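Local coordinates for protein ricin B lectin (Clostridium thermocellum, PDB 3VSF) that acts as an exo-beta-1,3-galactanase, probably hydrolysing galactan chains with its family 43 domain, and carries a beta-trefoil module that binds galactose, at residues 187-192 / 197-202; 121-126 / 212-217; 62-67 / 129-134; 238-243 / 301-306. One frame throughout, in Å; residues are numbered along the deposited sequence.

Contact 1: residues 187-192 / 197-202; sequences CNVFVD and GYFISA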
loop_
_atom_site.group_PDB
_atom_site.type_symbol
_atom_site.label_atom_id
_atom_site.label_comp_id
_atom_site.label_asym_id
_atom_site.label_seq_id
_atom_site.Cartn_x
_atom_site.Cartn_y
_atom_site.Cartn_z
ATOM N N CYS A 187 -15.757 -0.514 5.447
ATOM C CA CYS A 187 -16.335 0.283 4.372
ATOM C C CYS A 187 -15.334 1.233 3.722
ATOM O O CYS A 187 -14.179 1.323 4.140
ATOM C CB CYS A 187 -17.519 1.090 4.902
ATOM S SG CYS A 187 -17.063 2.292 6.170
ATOM N N ASN A 188 -15.798 1.943 2.697
ATOM C CA ASN A 188 -14.991 2.940 2.005
ATOM C C ASN A 188 -15.842 3.715 1.002
ATOM O O ASN A 188 -16.886 3.233 0.565
ATOM C CB ASN A 188 -13.807 2.279 1.298
ATOM C CG ASN A 188 -12.591 3.181 1.228
ATOM O OD1 ASN A 188 -12.714 4.406 1.192
ATOM N ND2 ASN A 188 -11.408 2.580 1.215
ATOM N N VAL A 189 -15.398 4.916 0.643
ATOM C CA VAL A 189 -16.152 5.762 -0.278
ATOM C C VAL A 189 -15.399 6.011 -1.580
ATOM O O VAL A 189 -14.172 5.921 -1.628
ATOM C CB VAL A 189 -16.507 7.117 0.361
ATOM C CG1 VAL A 189 -17.379 6.912 1.589
ATOM C CG2 VAL A 189 -15.243 7.881 0.721
ATOM N N PHE A 190 -16.145 6.329 -2.634
ATOM C CA PHE A 190 -15.558 6.593 -3.941
ATOM C C PHE A 190 -16.402 7.573 -4.753
ATOM O O PHE A 190 -17.627 7.458 -4.805
ATOM C CB PHE A 190 -15.380 5.288 -4.720
ATOM C CG PHE A 190 -15.087 5.488 -6.179
ATOM C CD1 PHE A 190 -16.081 5.315 -7.128
ATOM C CD2 PHE A 190 -13.819 5.853 -6.603
ATOM C CE1 PHE A 190 -15.817 5.499 -8.472
ATOM C CE2 PHE A 190 -13.549 6.039 -7.945
ATOM C CZ PHE A 190 -14.548 5.862 -8.881
ATOM N N VAL A 191 -15.736 8.534 -5.386
ATOM C CA VAL A 191 -16.410 9.510 -6.233
ATOM C C VAL A 191 -16.027 9.289 -7.692
ATOM O O VAL A 191 -14.863 9.437 -8.063
ATOM C CB VAL A 191 -16.042 10.950 -5.834
ATOM C CG1 VAL A 191 -16.919 11.945 -6.581
ATOM C CG2 VAL A 191 -16.181 11.136 -4.332
ATOM N N ASP A 192 -17.010 8.936 -8.514
ATOM C CA ASP A 192 -16.755 8.618 -9.915
ATOM C C ASP A 192 -16.586 9.877 -10.766
ATOM O O ASP A 192 -16.856 10.989 -10.308
ATOM C CB ASP A 192 -17.876 7.740 -10.476
ATOM C CG ASP A 192 -17.493 7.066 -11.780
ATOM O OD1 ASP A 192 -16.285 6.839 -12.003
ATOM O OD2 ASP A 192 -18.402 6.759 -12.581
ATOM N N GLY A 197 -21.658 9.438 -6.394
ATOM C CA GLY A 197 -21.035 8.978 -5.168
ATOM C C GLY A 197 -21.304 7.508 -4.922
ATOM O O GLY A 197 -22.363 6.992 -5.283
ATOM N N TYR A 198 -20.343 6.828 -4.309
ATOM C CA TYR A 198 -20.475 5.403 -4.043
ATOM C C TYR A 198 -19.990 5.035 -2.648
ATOM O O TYR A 198 -18.995 5.571 -2.159
ATOM C CB TYR A 198 -19.718 4.589 -5.095
ATOM C CG TYR A 198 -20.307 4.686 -6.482
ATOM C CD1 TYR A 198 -21.219 3.744 -6.937
ATOM C CD2 TYR A 198 -19.954 5.722 -7.337
ATOM C CE1 TYR A 198 -21.761 3.828 -8.204
ATOM C CE2 TYR A 198 -20.492 5.815 -8.605
ATOM C CZ TYR A 198 -21.395 4.867 -9.034
ATOM O OH TYR A 198 -21.932 4.955 -10.298
ATOM N N PHE A 199 -20.709 4.117 -2.013
ATOM C CA PHE A 199 -20.340 3.609 -0.701
ATOM C C PHE A 199 -20.229 2.092 -0.765
ATOM O O PHE A 199 -21.151 1.415 -1.219
ATOM C CB PHE A 199 -21.380 4.021 0.344
ATOM C CG PHE A 199 -21.136 3.441 1.709
ATOM C CD1 PHE A 199 -20.257 4.051 2.589
ATOM C CD2 PHE A 199 -21.796 2.293 2.117
ATOM C CE1 PHE A 199 -20.034 3.522 3.848
ATOM C CE2 PHE A 199 -21.576 1.760 3.374
ATOM C CZ PHE A 199 -20.694 2.375 4.240
ATOM N N ILE A 200 -19.097 1.561 -0.321
ATOM C CA ILE A 200 -18.870 0.123 -0.358
ATOM C C ILE A 200 -18.598 -0.416 1.041
ATOM O O ILE A 200 -17.899 0.215 1.833
ATOM C CB ILE A 200 -17.701 -0.239 -1.304
ATOM C CG1 ILE A 200 -17.575 -1.757 -1.448
ATOM C CG2 ILE A 200 -16.398 0.373 -0.808
ATOM C CD1 ILE A 200 -16.514 -2.187 -2.437
ATOM N N SER A 201 -19.161 -1.581 1.344
ATOM C CA SER A 201 -18.985 -2.192 2.657
ATOM C C SER A 201 -19.223 -3.696 2.607
ATOM O O SER A 201 -19.863 -4.204 1.686
ATOM C CB SER A 201 -19.919 -1.545 3.683
ATOM O OG SER A 201 -21.280 -1.760 3.345
ATOM N N ALA A 202 -18.703 -4.404 3.605
ATOM C CA ALA A 202 -18.852 -5.852 3.681
ATOM C C ALA A 202 -20.201 -6.242 4.278
ATOM O O ALA A 202 -20.518 -5.880 5.412
ATOM C CB ALA A 202 -17.717 -6.460 4.490
#

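Contact 2: residues 121-126 / 212-217; sequences KVMYNA and YELTPD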
loop_
_atom_site.group_PDB
_atom_site.type_symbol
_atom_site.label_atom_id
_atom_site.label_comp_id
_atom_site.label_asym_id
_atom_site.label_seq_id
_atom_site.Cartn_x
_atom_site.Cartn_y
_atom_site.Cartn_z
ATOM N N LYS A 121 -14.396 7.550 6.330
ATOM C CA LYS A 121 -13.932 8.115 5.068
ATOM C C LYS A 121 -14.689 9.398 4.743
ATOM O O LYS A 121 -15.852 9.553 5.116
ATOM C CB LYS A 121 -14.104 7.102 3.935
ATOM C CG LYS A 121 -13.415 5.769 4.182
ATOM C CD LYS A 121 -11.918 5.946 4.367
ATOM C CE LYS A 121 -11.229 4.613 4.614
ATOM N NZ LYS A 121 -11.717 3.949 5.854
ATOM N N VAL A 122 -14.024 10.316 4.048
ATOM C CA VAL A 122 -14.640 11.585 3.675
ATOM C C VAL A 122 -14.593 11.816 2.168
ATOM O O VAL A 122 -13.555 11.636 1.531
ATOM C CB VAL A 122 -13.970 12.773 4.393
ATOM C CG1 VAL A 122 -14.412 14.089 3.773
ATOM C CG2 VAL A 122 -14.289 12.742 5.879
ATOM N N MET A 123 -15.730 12.213 1.605
ATOM C CA MET A 123 -15.829 12.504 0.181
ATOM C C MET A 123 -16.419 13.895 -0.027
ATOM O O MET A 123 -17.165 14.387 0.819
ATOM C CB MET A 123 -16.695 11.451 -0.516
ATOM C CG MET A 123 -18.102 11.333 0.049
ATOM S SD MET A 123 -18.973 9.862 -0.526
ATOM C CE MET A 123 -18.919 10.101 -2.300
ATOM N N TYR A 124 -16.081 14.526 -1.146
ATOM C CA TYR A 124 -16.579 15.867 -1.436
ATOM C C TYR A 124 -17.647 15.873 -2.527
ATOM O O TYR A 124 -17.569 15.118 -3.496
ATOM C CB TYR A 124 -15.433 16.804 -1.822
ATOM C CG TYR A 124 -15.899 18.148 -2.334
ATOM C CD1 TYR A 124 -15.928 18.422 -3.696
ATOM C CD2 TYR A 124 -16.322 19.139 -1.457
ATOM C CE1 TYR A 124 -16.359 19.648 -4.169
ATOM C CE2 TYR A 124 -16.754 20.368 -1.922
ATOM C CZ TYR A 124 -16.771 20.617 -3.277
ATOM O OH TYR A 124 -17.198 21.837 -3.748
ATOM N N ASN A 125 -18.643 16.738 -2.358
ATOM C CA ASN A 125 -19.718 16.880 -3.331
ATOM C C ASN A 125 -19.624 18.214 -4.062
ATOM O O ASN A 125 -19.697 19.276 -3.444
ATOM C CB ASN A 125 -21.076 16.752 -2.638
ATOM C CG ASN A 125 -22.232 16.683 -3.618
ATOM O OD1 ASN A 125 -22.158 17.214 -4.727
ATOM N ND2 ASN A 125 -23.312 16.026 -3.210
ATOM N N ALA A 126 -19.458 18.155 -5.380
ATOM C CA ALA A 126 -19.348 19.363 -6.193
ATOM C C ALA A 126 -20.666 20.129 -6.228
ATOM O O ALA A 126 -20.688 21.354 -6.100
ATOM C CB ALA A 126 -18.897 19.014 -7.603
ATOM N N TYR A 212 -22.855 0.262 -2.927
ATOM C CA TYR A 212 -24.068 1.069 -2.935
ATOM C C TYR A 212 -23.862 2.374 -3.693
ATOM O O TYR A 212 -22.864 3.066 -3.494
ATOM C CB TYR A 212 -24.522 1.375 -1.505
ATOM C CG TYR A 212 -24.721 0.155 -0.638
ATOM C CD1 TYR A 212 -25.902 -0.572 -0.688
ATOM C CD2 TYR A 212 -23.729 -0.266 0.238
ATOM C CE1 TYR A 212 -26.088 -1.689 0.106
ATOM C CE2 TYR A 212 -23.906 -1.380 1.036
ATOM C CZ TYR A 212 -25.087 -2.087 0.966
ATOM O OH TYR A 212 -25.265 -3.196 1.759
ATOM N N GLU A 213 -24.810 2.704 -4.562
ATOM C CA GLU A 213 -24.798 3.987 -5.251
ATOM C C GLU A 213 -25.529 5.021 -4.406
ATOM O O GLU A 213 -26.661 4.797 -3.981
ATOM C CB GLU A 213 -25.458 3.871 -6.626
ATOM C CG GLU A 213 -25.528 5.184 -7.390
ATOM C CD GLU A 213 -26.205 5.041 -8.739
ATOM O OE1 GLU A 213 -26.520 3.897 -9.132
ATOM O OE2 GLU A 213 -26.425 6.074 -9.408
ATOM N N LEU A 214 -24.877 6.151 -4.160
ATOM C CA LEU A 214 -25.448 7.190 -3.313
ATOM C C LEU A 214 -26.322 8.156 -4.105
ATOM O O LEU A 214 -26.158 8.312 -5.314
ATOM C CB LEU A 214 -24.337 7.965 -2.602
ATOM C CG LEU A 214 -23.370 7.136 -1.759
ATOM C CD1 LEU A 214 -22.299 8.025 -1.147
ATOM C CD2 LEU A 214 -24.121 6.371 -0.682
ATOM N N THR A 215 -27.254 8.799 -3.410
ATOM C CA THR A 215 -28.058 9.857 -4.003
ATOM C C THR A 215 -27.161 11.057 -4.295
ATOM O O THR A 215 -26.047 11.136 -3.779
ATOM C CB THR A 215 -29.210 10.277 -3.069
ATOM O OG1 THR A 215 -28.693 10.546 -1.760
ATOM C CG2 THR A 215 -30.249 9.172 -2.974
ATOM N N PRO A 216 -27.637 11.992 -5.133
ATOM C CA PRO A 216 -26.843 13.166 -5.511
ATOM C C PRO A 216 -26.206 13.887 -4.323
ATOM O O PRO A 216 -25.153 14.503 -4.486
ATOM C CB PRO A 216 -27.875 14.072 -6.183
ATOM C CG PRO A 216 -28.847 13.123 -6.784
ATOM C CD PRO A 216 -28.938 11.964 -5.826
ATOM N N ASP A 217 -26.830 13.813 -3.151
ATOM C CA ASP A 217 -26.328 14.523 -1.976
ATOM C C ASP A 217 -25.243 13.746 -1.227
ATOM O O ASP A 217 -24.631 14.269 -0.295
ATOM C CB ASP A 217 -27.479 14.891 -1.032
ATOM C CG ASP A 217 -28.300 13.686 -0.611
ATOM O OD1 ASP A 217 -27.714 12.601 -0.415
ATOM O OD2 ASP A 217 -29.533 13.825 -0.475
#

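Contact 3: residues 62-67 / 129-134; sequences GMLKHG and GEFVMW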
loop_
_atom_site.group_PDB
_atom_site.type_symbol
_atom_site.label_atom_id
_atom_site.label_comp_id
_atom_site.label_asym_id
_atom_site.label_seq_id
_atom_site.Cartn_x
_atom_site.Cartn_y
_atom_site.Cartn_z
ATOM N N GLY A 62 -8.476 7.775 6.113
ATOM C CA GLY A 62 -8.540 8.001 4.681
ATOM C C GLY A 62 -8.033 9.394 4.371
ATOM O O GLY A 62 -7.561 10.096 5.267
ATOM N N MET A 63 -8.130 9.806 3.112
ATOM C CA MET A 63 -7.623 11.116 2.716
ATOM C C MET A 63 -8.417 11.747 1.576
ATOM O O MET A 63 -8.953 11.051 0.712
ATOM C CB MET A 63 -6.143 11.022 2.341
ATOM C CG MET A 63 -5.512 12.347 1.945
ATOM S SD MET A 63 -3.718 12.244 1.848
ATOM C CE MET A 63 -3.327 11.757 3.526
ATOM N N LEU A 64 -8.483 13.074 1.585
ATOM C CA LEU A 64 -9.191 13.820 0.553
ATOM C C LEU A 64 -8.365 15.015 0.092
ATOM O O LEU A 64 -7.777 15.727 0.907
ATOM C CB LEU A 64 -10.547 14.297 1.078
ATOM C CG LEU A 64 -11.435 15.051 0.086
ATOM C CD1 LEU A 64 -11.842 14.145 -1.065
ATOM C CD2 LEU A 64 -12.660 15.609 0.788
ATOM N N LYS A 65 -8.321 15.228 -1.218
ATOM C CA LYS A 65 -7.602 16.361 -1.785
ATOM C C LYS A 65 -8.575 17.448 -2.222
ATOM O O LYS A 65 -9.285 17.296 -3.216
ATOM C CB LYS A 65 -6.745 15.912 -2.971
ATOM C CG LYS A 65 -6.103 17.049 -3.754
ATOM C CD LYS A 65 -5.231 17.925 -2.866
ATOM C CE LYS A 65 -4.371 18.870 -3.695
ATOM N NZ LYS A 65 -5.185 19.702 -4.622
ATOM N N HIS A 66 -8.610 18.543 -1.470
ATOM C CA HIS A 66 -9.487 19.658 -1.799
ATOM C C HIS A 66 -8.738 20.982 -1.707
ATOM O O HIS A 66 -8.124 21.292 -0.685
ATOM C CB HIS A 66 -10.709 19.673 -0.878
ATOM C CG HIS A 66 -11.784 20.617 -1.317
ATOM N ND1 HIS A 66 -11.936 21.876 -0.778
ATOM C CD2 HIS A 66 -12.759 20.486 -2.248
ATOM C CE1 HIS A 66 -12.960 22.480 -1.357
ATOM N NE2 HIS A 66 -13.476 21.658 -2.252
ATOM N N GLY A 67 -8.791 21.759 -2.783
ATOM C CA GLY A 67 -8.111 23.040 -2.829
ATOM C C GLY A 67 -6.605 22.888 -2.879
ATOM O O GLY A 67 -6.057 22.344 -3.838
ATOM N N GLY A 129 -21.502 21.214 -2.315
ATOM C CA GLY A 129 -20.376 21.985 -1.820
ATOM C C GLY A 129 -20.085 21.667 -0.366
ATOM O O GLY A 129 -19.433 22.441 0.334
ATOM N N GLU A 130 -20.575 20.516 0.086
ATOM C CA GLU A 130 -20.377 20.085 1.463
ATOM C C GLU A 130 -19.695 18.723 1.515
ATOM O O GLU A 130 -19.868 17.895 0.620
ATOM C CB GLU A 130 -21.714 20.045 2.209
ATOM C CG GLU A 130 -22.741 19.108 1.595
ATOM C CD GLU A 130 -24.122 19.278 2.197
ATOM O OE1 GLU A 130 -25.049 18.555 1.777
ATOM O OE2 GLU A 130 -24.281 20.138 3.090
ATOM N N PHE A 131 -18.915 18.498 2.567
ATOM C CA PHE A 131 -18.162 17.257 2.715
ATOM C C PHE A 131 -18.957 16.201 3.478
ATOM O O PHE A 131 -19.288 16.386 4.647
ATOM C CB PHE A 131 -16.833 17.521 3.425
ATOM C CG PHE A 131 -15.934 18.474 2.690
ATOM C CD1 PHE A 131 -15.001 18.004 1.781
ATOM C CD2 PHE A 131 -16.017 19.838 2.911
ATOM C CE1 PHE A 131 -14.169 18.877 1.104
ATOM C CE2 PHE A 131 -15.188 20.716 2.237
ATOM C CZ PHE A 131 -14.263 20.234 1.333
ATOM N N VAL A 132 -19.254 15.093 2.808
ATOM C CA VAL A 132 -19.994 13.998 3.424
ATOM C C VAL A 132 -19.040 12.948 3.987
ATOM O O VAL A 132 -18.082 12.548 3.324
ATOM C CB VAL A 132 -20.953 13.333 2.418
ATOM C CG1 VAL A 132 -21.719 12.199 3.081
ATOM C CG2 VAL A 132 -21.911 14.365 1.843
ATOM N N MET A 133 -19.305 12.507 5.213
ATOM C CA MET A 133 -18.448 11.535 5.881
ATOM C C MET A 133 -19.187 10.241 6.214
ATOM O O MET A 133 -20.256 10.265 6.823
ATOM C CB MET A 133 -17.851 12.138 7.156
ATOM C CG MET A 133 -17.187 11.123 8.070
ATOM S SD MET A 133 -16.451 11.878 9.531
ATOM C CE MET A 133 -16.098 10.428 10.518
ATOM N N TRP A 134 -18.609 9.115 5.811
ATOM C CA TRP A 134 -19.173 7.805 6.113
ATOM C C TRP A 134 -18.261 7.033 7.059
ATOM O O TRP A 134 -17.097 7.391 7.236
ATOM C CB TRP A 134 -19.399 7.010 4.829
ATOM C CG TRP A 134 -20.495 7.567 3.978
ATOM C CD1 TRP A 134 -20.428 8.663 3.169
ATOM C CD2 TRP A 134 -21.826 7.054 3.850
ATOM N NE1 TRP A 134 -21.637 8.865 2.546
ATOM C CE2 TRP A 134 -22.512 7.889 2.947
ATOM C CE3 TRP A 134 -22.505 5.967 4.411
ATOM C CZ2 TRP A 134 -23.841 7.673 2.593
ATOM C CZ3 TRP A 134 -23.825 5.754 4.058
ATOM C CH2 TRP A 134 -24.479 6.603 3.157
#

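Contact 4: residues 238-243 / 301-306; sequences CLIKRN and TSYLYM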
loop_
_atom_site.group_PDB
_atom_site.type_symbol
_atom_site.label_atom_id
_atom_site.label_comp_id
_atom_site.label_asym_id
_atom_site.label_seq_id
_atom_site.Cartn_x
_atom_site.Cartn_y
_atom_site.Cartn_z
ATOM N N CYS A 238 -10.841 -0.935 -0.951
ATOM C CA CYS A 238 -10.468 0.391 -1.426
ATOM C C CYS A 238 -10.851 0.524 -2.894
ATOM O O CYS A 238 -10.384 -0.243 -3.734
ATOM C CB CYS A 238 -8.964 0.624 -1.256
ATOM S SG CYS A 238 -8.375 0.552 0.452
ATOM N N LEU A 239 -11.706 1.493 -3.199
ATOM C CA LEU A 239 -12.186 1.674 -4.564
ATOM C C LEU A 239 -11.543 2.883 -5.234
ATOM O O LEU A 239 -11.642 4.005 -4.736
ATOM C CB LEU A 239 -13.710 1.806 -4.583
ATOM C CG LEU A 239 -14.362 1.856 -5.965
ATOM C CD1 LEU A 239 -13.924 0.664 -6.804
ATOM C CD2 LEU A 239 -15.876 1.905 -5.845
ATOM N N ILE A 240 -10.882 2.646 -6.364
ATOM C CA ILE A 240 -10.225 3.712 -7.113
ATOM C C ILE A 240 -10.428 3.546 -8.617
ATOM O O ILE A 240 -10.927 2.521 -9.076
ATOM C CB ILE A 240 -8.713 3.766 -6.817
ATOM C CG1 ILE A 240 -8.030 2.479 -7.284
ATOM C CG2 ILE A 240 -8.462 4.001 -5.335
ATOM C CD1 ILE A 240 -6.542 2.446 -7.012
ATOM N N LYS A 241 -10.033 4.564 -9.375
ATOM C CA LYS A 241 -10.156 4.542 -10.827
ATOM C C LYS A 241 -8.949 5.225 -11.460
ATOM O O LYS A 241 -8.402 6.174 -10.898
ATOM C CB LYS A 241 -11.448 5.240 -11.260
ATOM C CG LYS A 241 -11.726 5.188 -12.754
ATOM C CD LYS A 241 -13.041 5.876 -13.087
ATOM C CE LYS A 241 -13.389 5.735 -14.561
ATOM N NZ LYS A 241 -14.705 6.357 -14.881
ATOM N N ARG A 242 -8.529 4.743 -12.626
ATOM C CA ARG A 242 -7.365 5.311 -13.298
ATOM C C ARG A 242 -7.675 5.761 -14.725
ATOM O O ARG A 242 -7.847 6.953 -14.981
ATOM C CB ARG A 242 -6.199 4.319 -13.292
ATOM C CG ARG A 242 -4.843 4.964 -13.536
ATOM C CD ARG A 242 -3.725 3.934 -13.532
ATOM N NE ARG A 242 -3.058 3.853 -14.829
ATOM C CZ ARG A 242 -1.997 4.579 -15.169
ATOM N NH1 ARG A 242 -1.475 5.441 -14.307
ATOM N NH2 ARG A 242 -1.455 4.441 -16.372
ATOM N N ASN A 243 -7.743 4.807 -15.648
ATOM C CA ASN A 243 -7.999 5.122 -17.051
ATOM C C ASN A 243 -9.203 4.366 -17.594
ATOM O O ASN A 243 -9.063 3.498 -18.455
ATOM C CB ASN A 243 -6.770 4.806 -17.902
ATOM C CG ASN A 243 -5.504 5.424 -17.346
ATOM O OD1 ASN A 243 -5.544 6.470 -16.699
ATOM N ND2 ASN A 243 -4.372 4.776 -17.592
ATOM N N THR A 301 0.884 11.688 -12.153
ATOM C CA THR A 301 0.061 11.218 -11.045
ATOM C C THR A 301 0.623 9.942 -10.422
ATOM O O THR A 301 0.889 8.963 -11.119
ATOM C CB THR A 301 -1.393 10.964 -11.490
ATOM O OG1 THR A 301 -1.982 12.195 -11.929
ATOM C CG2 THR A 301 -2.211 10.398 -10.341
ATOM N N SER A 302 0.804 9.966 -9.106
ATOM C CA SER A 302 1.265 8.794 -8.368
ATOM C C SER A 302 0.248 8.410 -7.298
ATOM O O SER A 302 -0.118 9.228 -6.457
ATOM C CB SER A 302 2.628 9.059 -7.726
ATOM O OG SER A 302 3.608 9.347 -8.705
ATOM N N TYR A 303 -0.204 7.163 -7.335
ATOM C CA TYR A 303 -1.204 6.686 -6.388
ATOM C C TYR A 303 -0.577 6.244 -5.068
ATOM O O TYR A 303 0.309 5.392 -5.044
ATOM C CB TYR A 303 -2.023 5.550 -7.005
ATOM C CG TYR A 303 -2.922 6.003 -8.135
ATOM C CD1 TYR A 303 -4.296 6.100 -7.958
ATOM C CD2 TYR A 303 -2.395 6.350 -9.372
ATOM C CE1 TYR A 303 -5.120 6.519 -8.985
ATOM C CE2 TYR A 303 -3.212 6.770 -10.405
ATOM C CZ TYR A 303 -4.574 6.853 -10.206
ATOM O OH TYR A 303 -5.391 7.270 -11.231
ATOM N N LEU A 304 -1.045 6.833 -3.971
ATOM C CA LEU A 304 -0.515 6.527 -2.647
ATOM C C LEU A 304 -1.345 5.467 -1.929
ATOM O O LEU A 304 -2.572 5.538 -1.897
ATOM C CB LEU A 304 -0.444 7.794 -1.792
ATOM C CG LEU A 304 -0.095 7.591 -0.316
ATOM C CD1 LEU A 304 1.261 6.917 -0.166
ATOM C CD2 LEU A 304 -0.122 8.916 0.431
ATOM N N TYR A 305 -0.660 4.487 -1.352
ATOM C CA TYR A 305 -1.310 3.438 -0.580
ATOM C C TYR A 305 -1.176 3.704 0.914
ATOM O O TYR A 305 -0.085 4.002 1.405
ATOM C CB TYR A 305 -0.711 2.071 -0.921
ATOM C CG TYR A 305 -0.965 1.012 0.128
ATOM C CD1 TYR A 305 -2.064 0.168 0.041
ATOM C CD2 TYR A 305 -0.104 0.855 1.207
ATOM C CE1 TYR A 305 -2.298 -0.802 0.998
ATOM C CE2 TYR A 305 -0.331 -0.110 2.169
ATOM C CZ TYR A 305 -1.430 -0.935 2.061
ATOM O OH TYR A 305 -1.656 -1.897 3.016
ATOM N N MET A 306 -2.288 3.593 1.633
ATOM C CA MET A 306 -2.279 3.756 3.080
ATOM C C MET A 306 -2.676 2.459 3.760
ATOM O O MET A 306 -3.602 1.775 3.323
ATOM C CB MET A 306 -3.238 4.866 3.503
ATOM C CG MET A 306 -2.955 6.198 2.855
ATOM S SD MET A 306 -4.135 7.456 3.363
ATOM C CE MET A 306 -3.660 8.778 2.262
#

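Contact 1: residues 187-192 / 197-202
Asn188 and Ile200 exchange both of their backbone hydrogen bonds, Asn188 N to Ile200 O and Ile200 N to Asn188 O, each 2.9 Å long. The second is nearly linear at the hydrogen (173°), the first more bent. Phe190 and Tyr198 form the next hydrogen-bonded pair, with Phe190 N on Tyr198 O at 3.0 Å and Tyr198 N on Phe190 O at 2.8 Å. The amide of Asn188 takes no part across the strands: OD1 receives Val189 N in the carbonyl plane, on a lone pair, and ND2 goes on to Pro237 O. Between the hydrogen-bonded pairs, Cys187 faces Ser201, Val189 faces Phe199 and Val191 faces Gly197 as non-hydrogen-bonded pairs. This antiparallel hairpin forms the first two strands of one four-stranded blade in the five-bladed beta-propeller of the family 43 domain. Its two faces look toward different blades: Val189 and Val191 touch strand 116-124, whereas Phe190 and Ile200 touch strand 237-241. On the first face the Phe199 ring extends with CG anti to the backbone N (chi1 175°), which carries CZ to within 3.5 Å of Cys187 CB. Cys187 SG lies obliquely to that ring, 5.0 Å from its centroid, while Val189 CG1 comes to the ring edge at CD1. On the second face Phe190 and Tyr198 lie side by side and point the same way, CD1 of Phe190 being 3.9 Å from CD2 of Tyr198. Farther along the tyrosine ring, CE2 meets Asp192 CB obliquely at 3.7 Å.

Contact 2: residues 121-126 / 212-217
Asn125, just past the end of strand 116-124, reaches across to the turn at Pro216 and Asp217. Its CB points toward the other segment, and CG stands anti to the backbone N (chi1 -171°), which extends the amide toward the proline carbonyl. CG is 3.7 Å from Pro216 O. From there the two branches divide their work. ND2 gives a hydrogen bond of 2.7 Å to Pro216 O, arriving in the carbonyl plane on a lone pair, although the oxygen itself is tilted 24° out of the asparagine amide plane; the same nitrogen lies 3.6 Å from Asp217 C. OD1 turns back to its own chain, where the backbone N atoms of Ser127 and Thr128 make weak hydrogen bonds to it. The receiving turn is braced from within: Thr215 OG1 donates to Asp217 OD1 over 2.6 Å, approaching from above the carboxylate plane, and Lys219 N also binds that oxygen. The second point of contact is apolar. Met123 and Leu214 reach toward each other tip to tip, with SD of Met123 3.8 Å from CD1 of Leu214 and CE of Met123 4.1 Å from the same methyl. The bend at chi3 of Met123 (-58°) keeps CE near the methyl that SD touches. The contact thus joins the first strand of one propeller blade to the end of the third strand of the next. One directional hydrogen bond from the asparagine amide ties the turn to the neighbouring blade, while the thioether-methyl contact between the buried Met123 and Leu214 is apolar and non-directional.

Contact 3: residues 62-67 / 129-134
Phe131 and His66 make a T-shaped aromatic pair, the edge of the phenylalanine directed at the face of the imidazole. The planes stand at 83° and the centroids are 4.8 Å apart. Phe131 CZ sits over the centre of the imidazole, 3.5 Å above its plane, and is also 3.5 Å from His66 ND1, so a ring hydrogen of the phenylalanine points into the imidazole pi cloud. With CG of His66 anti to the backbone N (chi1 -169°), the imidazole extends from strand 61-66 to where it can receive that edge.

The apolar contact lies beside it. Leu64 CD2 approaches the rim of the Phe131 ring near its plane, 3.5 Å from CD1 and 3.6 Å from CE1, so neighbouring edge atoms of one ring serve both residues of the other strand. No hydrogen bond spans the two segments. Tyr124 meets the rings of both His66 and Phe131, making the group a three-ring aromatic cluster.

Here two neighbouring blades of the five-bladed beta-propeller meet through side chains, without backbone pairing: the first strand of the blade 61-105 rests on the second strand of the blade 116-166.

Contact 4: residues 238-243 / 301-306
Two successive blades of the five-bladed propeller meet where Tyr303, on the second strand of its blade, reaches the end of strand 237-241, the first strand of the preceding blade, and touches Ile240, Lys241 and Arg242. The tyrosine hydroxyl donates a hydrogen bond to the backbone carbonyl of Lys241, with OH 3.2 Å from O; the donor is tilted 18° from the carbonyl plane. The CB of Lys241 points away from the tyrosine, and its NZ is hydrogen-bonded to Tyr246 OH. Arg242 lays its aliphatic part obliquely across the end of the ring, CG coming 3.3 Å from Tyr303 OH and 3.8 Å from Tyr303 CZ. The arginine chain then bends at chi3 (117°), and its guanidinium is turned 59° from the ring plane, with Tyr303 CE2 near the guanidinium edge. Nearer the CB end of the ring, Ile240 CD1 lies obliquely at 4.4 Å from Tyr303 CD1. Phe330, from the adjoining strand of the tyrosine's own blade, packs edge-to-face with Tyr303 and is also touched by Arg242. The tyrosine therefore works in two ways: its hydroxyl satisfies a main-chain carbonyl where the strand gives way to a loop, and its ring packs against Ile240 CD1 and Arg242 CG, which both lie to one side of its plane. The interface thus combines one hydrogen bond to the main chain with apolar contacts along the ring.

Contact 1 lies within one blade and is held by paired backbone hydrogen bonds; the other three join different blades through side chains. Contacts 1 and 2 are largely buried, whereas contacts 3 and 4 are only partly so. Contact 2 shares a sheet with contact 1, strand 208-214 pairing with 197-203, and another with contact 3, strand 116-124 pairing with 131-138. Trp134 from segment 129-134 also packs on Phe199. Contact 4 meets contact 1 on the hairpin's other face, through Phe190 against Leu239. Interblade chemistry varies: amide and thioether in contact 2, aromatic and apolar in contact 3, tyrosine to carbonyl in contact 4.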